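Local structure of beta-lactamase Rm3 (Uncultured bacterium, 5IQK) at residues L19-S32 against V218-W230. The protein is a subclass B3 metallo-beta-lactamase that hydrolyses the amide bond of beta-lactam antibiotics, probably with the help of zinc ions bound at its active site. Residues are numbered along the deposited sequence; the frame is centred on the assembly and turned at random.
Sequences LFGNTYYVGMKGLS and VLISAHPEASQLW. With ZN (zinc ion), chain D.
Tyr25 and Trp230 form an offset edge-to-face (T-shaped) pair where the two sheets of the alpha-beta/beta-alpha sandwich of the metallo-beta-lactamase fold meet, and where the loop after strand 23-25 meets the start of helix 229-239. The indole turns its edge to the tyrosine ring with the planes at 87°, bringing Trp230 CH2 to 3.5 Å from Tyr25 CE2. Leu229 lays CD2 over a face of the same phenol ring, while Ile220 CG2 lies at its edge. With CG anti to the backbone N (chi1 -170°), the ring of Tyr25 reaches in among these side chains, and its hydroxyl donates to Met28 O at 2.7 Å. Trp230 NE1 donates to a lone pair of Lys29 O (2.9 Å), close to the indole plane; this bond, with Lys29 CD over one face and Leu229 CB over the other, restrains the indole's rotation. The bent chain of Lys29 carries its amine on to Gln14. Farther along the sheets, Leu19 and Ile220 touch tip to tip through their CD1 atoms. Ser32 holds the end of strand 218-221 twice: its N bonds to Ala222 O at 2.9 Å, and its OG donates to Ser221 O. Just after, His223 binds zinc through NE2 beside Asp81, His82 and two waters. Its other ring nitrogen, ND1, donates in the ring plane to a third water (2.7 Å), which in turn donates to Gly30 O and Glu225 OE1.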
# COMPACT_ATOMS: atom_id res chain seq x y z
N LEU A 19 15.72 -0.11 -1.33
CA LEU A 19 15.42 0.84 -0.27
C LEU A 19 16.38 0.66 0.89
O LEU A 19 17.14 1.57 1.23
CB LEU A 19 13.99 0.67 0.21
CG LEU A 19 12.96 1.22 -0.77
CD1 LEU A 19 11.61 0.57 -0.49
CD2 LEU A 19 12.89 2.73 -0.61
N PHE A 20 16.32 -0.52 1.50
CA PHE A 20 17.22 -0.90 2.57
C PHE A 20 17.26 -2.42 2.67
O PHE A 20 16.22 -3.07 2.73
CB PHE A 20 16.79 -0.29 3.90
CG PHE A 20 17.77 -0.53 5.01
CD1 PHE A 20 17.56 -1.54 5.94
CD2 PHE A 20 18.92 0.24 5.11
CE1 PHE A 20 18.47 -1.77 6.95
CE2 PHE A 20 19.84 0.01 6.12
CZ PHE A 20 19.62 -1.00 7.04
N GLY A 21 18.47 -2.98 2.68
CA GLY A 21 18.66 -4.41 2.81
C GLY A 21 17.92 -5.21 1.76
O GLY A 21 18.13 -5.04 0.56
N ASN A 22 17.02 -6.07 2.21
CA ASN A 22 16.28 -6.94 1.31
C ASN A 22 14.95 -6.34 0.85
O ASN A 22 14.11 -7.06 0.32
CB ASN A 22 16.04 -8.31 1.96
CG ASN A 22 15.24 -8.20 3.26
OD1 ASN A 22 15.40 -7.25 4.02
ND2 ASN A 22 14.36 -9.17 3.50
N THR A 23 14.77 -5.04 1.08
CA THR A 23 13.53 -4.35 0.69
C THR A 23 13.75 -3.49 -0.56
O THR A 23 14.60 -2.61 -0.55
CB THR A 23 12.99 -3.47 1.83
OG1 THR A 23 12.72 -4.27 2.99
CG2 THR A 23 11.70 -2.73 1.39
N TYR A 24 12.96 -3.73 -1.61
CA TYR A 24 13.13 -3.00 -2.87
C TYR A 24 11.83 -2.34 -3.32
O TYR A 24 10.76 -2.88 -3.06
CB TYR A 24 13.57 -3.93 -3.99
CG TYR A 24 14.87 -4.66 -3.71
CD1 TYR A 24 16.04 -4.22 -4.29
CD2 TYR A 24 14.90 -5.77 -2.88
CE1 TYR A 24 17.24 -4.88 -4.05
CE2 TYR A 24 16.09 -6.43 -2.64
CZ TYR A 24 17.26 -5.97 -3.22
OH TYR A 24 18.45 -6.62 -2.98
N TYR A 25 11.94 -1.23 -4.04
CA TYR A 25 10.78 -0.61 -4.70
C TYR A 25 10.62 -1.12 -6.13
O TYR A 25 11.57 -1.07 -6.92
CB TYR A 25 10.93 0.91 -4.71
CG TYR A 25 9.67 1.64 -5.16
CD1 TYR A 25 8.65 1.90 -4.26
CD2 TYR A 25 9.52 2.05 -6.47
CE1 TYR A 25 7.49 2.58 -4.66
CE2 TYR A 25 8.35 2.74 -6.89
CZ TYR A 25 7.36 2.98 -5.97
OH TYR A 25 6.22 3.64 -6.36
N VAL A 26 9.43 -1.62 -6.47
CA VAL A 26 9.19 -2.16 -7.82
C VAL A 26 7.91 -1.58 -8.44
O VAL A 26 7.38 -2.14 -9.41
CB VAL A 26 9.11 -3.70 -7.81
CG1 VAL A 26 10.46 -4.31 -7.48
CG2 VAL A 26 8.06 -4.18 -6.83
N GLY A 27 7.46 -0.46 -7.89
CA GLY A 27 6.22 0.17 -8.33
C GLY A 27 6.38 1.19 -9.46
O GLY A 27 7.32 1.12 -10.27
N MET A 28 5.43 2.12 -9.51
CA MET A 28 5.33 3.11 -10.58
C MET A 28 5.49 4.52 -10.00
O MET A 28 5.70 4.68 -8.80
CB MET A 28 3.97 2.98 -11.30
CG MET A 28 3.80 1.74 -12.19
SD MET A 28 3.96 0.15 -11.34
CE MET A 28 2.75 0.32 -10.01
N LYS A 29 5.37 5.54 -10.83
CA LYS A 29 5.58 6.91 -10.36
C LYS A 29 4.52 7.34 -9.32
O LYS A 29 4.81 8.17 -8.45
CB LYS A 29 5.58 7.89 -11.53
CG LYS A 29 6.34 9.16 -11.24
CD LYS A 29 7.82 8.90 -11.10
CE LYS A 29 8.49 8.72 -12.46
NZ LYS A 29 9.93 8.37 -12.35
N GLY A 30 3.32 6.80 -9.41
CA GLY A 30 2.25 7.26 -8.53
C GLY A 30 1.59 6.19 -7.70
O GLY A 30 0.63 6.48 -6.97
N LEU A 31 2.09 4.95 -7.80
CA LEU A 31 1.53 3.80 -7.09
C LEU A 31 2.64 2.88 -6.61
O LEU A 31 3.44 2.40 -7.42
CB LEU A 31 0.59 3.02 -8.01
CG LEU A 31 -0.62 3.78 -8.57
CD1 LEU A 31 -1.27 2.96 -9.67
CD2 LEU A 31 -1.60 4.08 -7.44
N SER A 32 2.69 2.59 -5.31
CA SER A 32 3.81 1.81 -4.78
C SER A 32 3.60 0.31 -4.92
O SER A 32 2.47 -0.18 -4.93
CB SER A 32 4.07 2.15 -3.30
OG SER A 32 4.44 3.51 -3.15
N VAL A 218 12.02 3.27 7.97
CA VAL A 218 11.83 3.51 6.54
C VAL A 218 10.36 3.38 6.14
O VAL A 218 9.75 2.30 6.24
CB VAL A 218 12.68 2.56 5.66
CG1 VAL A 218 12.44 2.84 4.18
CG2 VAL A 218 14.17 2.68 6.00
N LEU A 219 9.79 4.48 5.68
CA LEU A 219 8.40 4.53 5.28
C LEU A 219 8.22 4.50 3.76
O LEU A 219 8.86 5.25 3.03
CB LEU A 219 7.73 5.79 5.84
CG LEU A 219 6.30 6.08 5.37
CD1 LEU A 219 5.38 4.97 5.87
CD2 LEU A 219 5.81 7.45 5.84
N ILE A 220 7.34 3.61 3.31
CA ILE A 220 6.81 3.67 1.96
C ILE A 220 5.28 3.80 2.05
O ILE A 220 4.61 2.95 2.64
CB ILE A 220 7.16 2.43 1.12
CG1 ILE A 220 8.67 2.17 1.12
CG2 ILE A 220 6.63 2.59 -0.30
CD1 ILE A 220 9.12 1.18 2.18
N SER A 221 4.73 4.87 1.49
CA SER A 221 3.27 5.04 1.46
C SER A 221 2.68 4.47 0.17
O SER A 221 3.32 4.51 -0.88
CB SER A 221 2.89 6.52 1.60
OG SER A 221 3.65 7.30 0.69
N ALA A 222 1.45 3.97 0.26
CA ALA A 222 0.78 3.33 -0.87
C ALA A 222 0.80 4.23 -2.11
O ALA A 222 1.00 3.75 -3.22
CB ALA A 222 -0.66 2.97 -0.48
N HIS A 223 0.61 5.53 -1.90
CA HIS A 223 0.91 6.51 -2.95
C HIS A 223 2.25 7.15 -2.58
O HIS A 223 2.32 7.87 -1.58
CB HIS A 223 -0.21 7.57 -3.07
CG HIS A 223 -1.47 7.05 -3.70
ND1 HIS A 223 -1.85 7.37 -4.99
CD2 HIS A 223 -2.43 6.23 -3.22
CE1 HIS A 223 -2.98 6.76 -5.28
NE2 HIS A 223 -3.37 6.08 -4.22
N PRO A 224 3.32 6.86 -3.35
CA PRO A 224 4.69 7.15 -2.91
C PRO A 224 4.97 8.63 -2.62
O PRO A 224 5.72 8.90 -1.68
CB PRO A 224 5.56 6.64 -4.08
CG PRO A 224 4.64 6.58 -5.25
CD PRO A 224 3.29 6.22 -4.67
N GLU A 225 4.39 9.57 -3.36
CA GLU A 225 4.67 10.98 -3.10
C GLU A 225 4.17 11.42 -1.72
O GLU A 225 4.63 12.43 -1.20
CB GLU A 225 4.05 11.88 -4.18
CG GLU A 225 3.49 11.14 -5.38
CD GLU A 225 2.19 10.42 -5.07
OE1 GLU A 225 2.09 9.22 -5.38
OE2 GLU A 225 1.27 11.05 -4.51
N ALA A 226 3.23 10.67 -1.14
CA ALA A 226 2.73 11.02 0.20
C ALA A 226 3.79 10.78 1.28
O ALA A 226 3.62 11.18 2.43
CB ALA A 226 1.46 10.25 0.53
N SER A 227 4.88 10.11 0.91
CA SER A 227 6.01 9.96 1.83
C SER A 227 7.27 10.55 1.21
O SER A 227 8.39 10.22 1.62
CB SER A 227 6.24 8.49 2.20
OG SER A 227 6.62 7.70 1.09
N GLN A 228 7.08 11.43 0.23
CA GLN A 228 8.19 12.15 -0.43
C GLN A 228 9.24 11.20 -1.00
O GLN A 228 10.46 11.47 -0.93
CB GLN A 228 8.87 13.12 0.54
CG GLN A 228 7.92 14.17 1.14
CD GLN A 228 7.18 13.62 2.35
OE1 GLN A 228 7.77 12.95 3.20
NE2 GLN A 228 5.87 13.88 2.43
N LEU A 229 8.79 10.10 -1.59
CA LEU A 229 9.74 9.06 -2.02
C LEU A 229 10.65 9.56 -3.14
O LEU A 229 11.81 9.12 -3.22
CB LEU A 229 9.01 7.80 -2.48
CG LEU A 229 9.89 6.58 -2.75
CD1 LEU A 229 10.74 6.24 -1.54
CD2 LEU A 229 9.05 5.38 -3.16
N TRP A 230 10.15 10.43 -4.01
CA TRP A 230 10.99 10.86 -5.13
C TRP A 230 12.02 11.90 -4.71
O TRP A 230 13.13 11.93 -5.27
CB TRP A 230 10.12 11.36 -6.29
CG TRP A 230 9.08 10.35 -6.67
CD1 TRP A 230 7.76 10.59 -6.95
CD2 TRP A 230 9.24 8.91 -6.73
NE1 TRP A 230 7.11 9.41 -7.22
CE2 TRP A 230 7.99 8.37 -7.08
CE3 TRP A 230 10.33 8.04 -6.55
CZ2 TRP A 230 7.79 6.99 -7.25
CZ3 TRP A 230 10.13 6.68 -6.71
CH2 TRP A 230 8.87 6.17 -7.06
ZN ZN D . -4.78 4.62 -4.15
O HOH W 1 -0.38 8.84 -6.72
O HOH W 2 -5.51 5.47 -2.05
O HOH W 3 -6.85 4.86 -3.86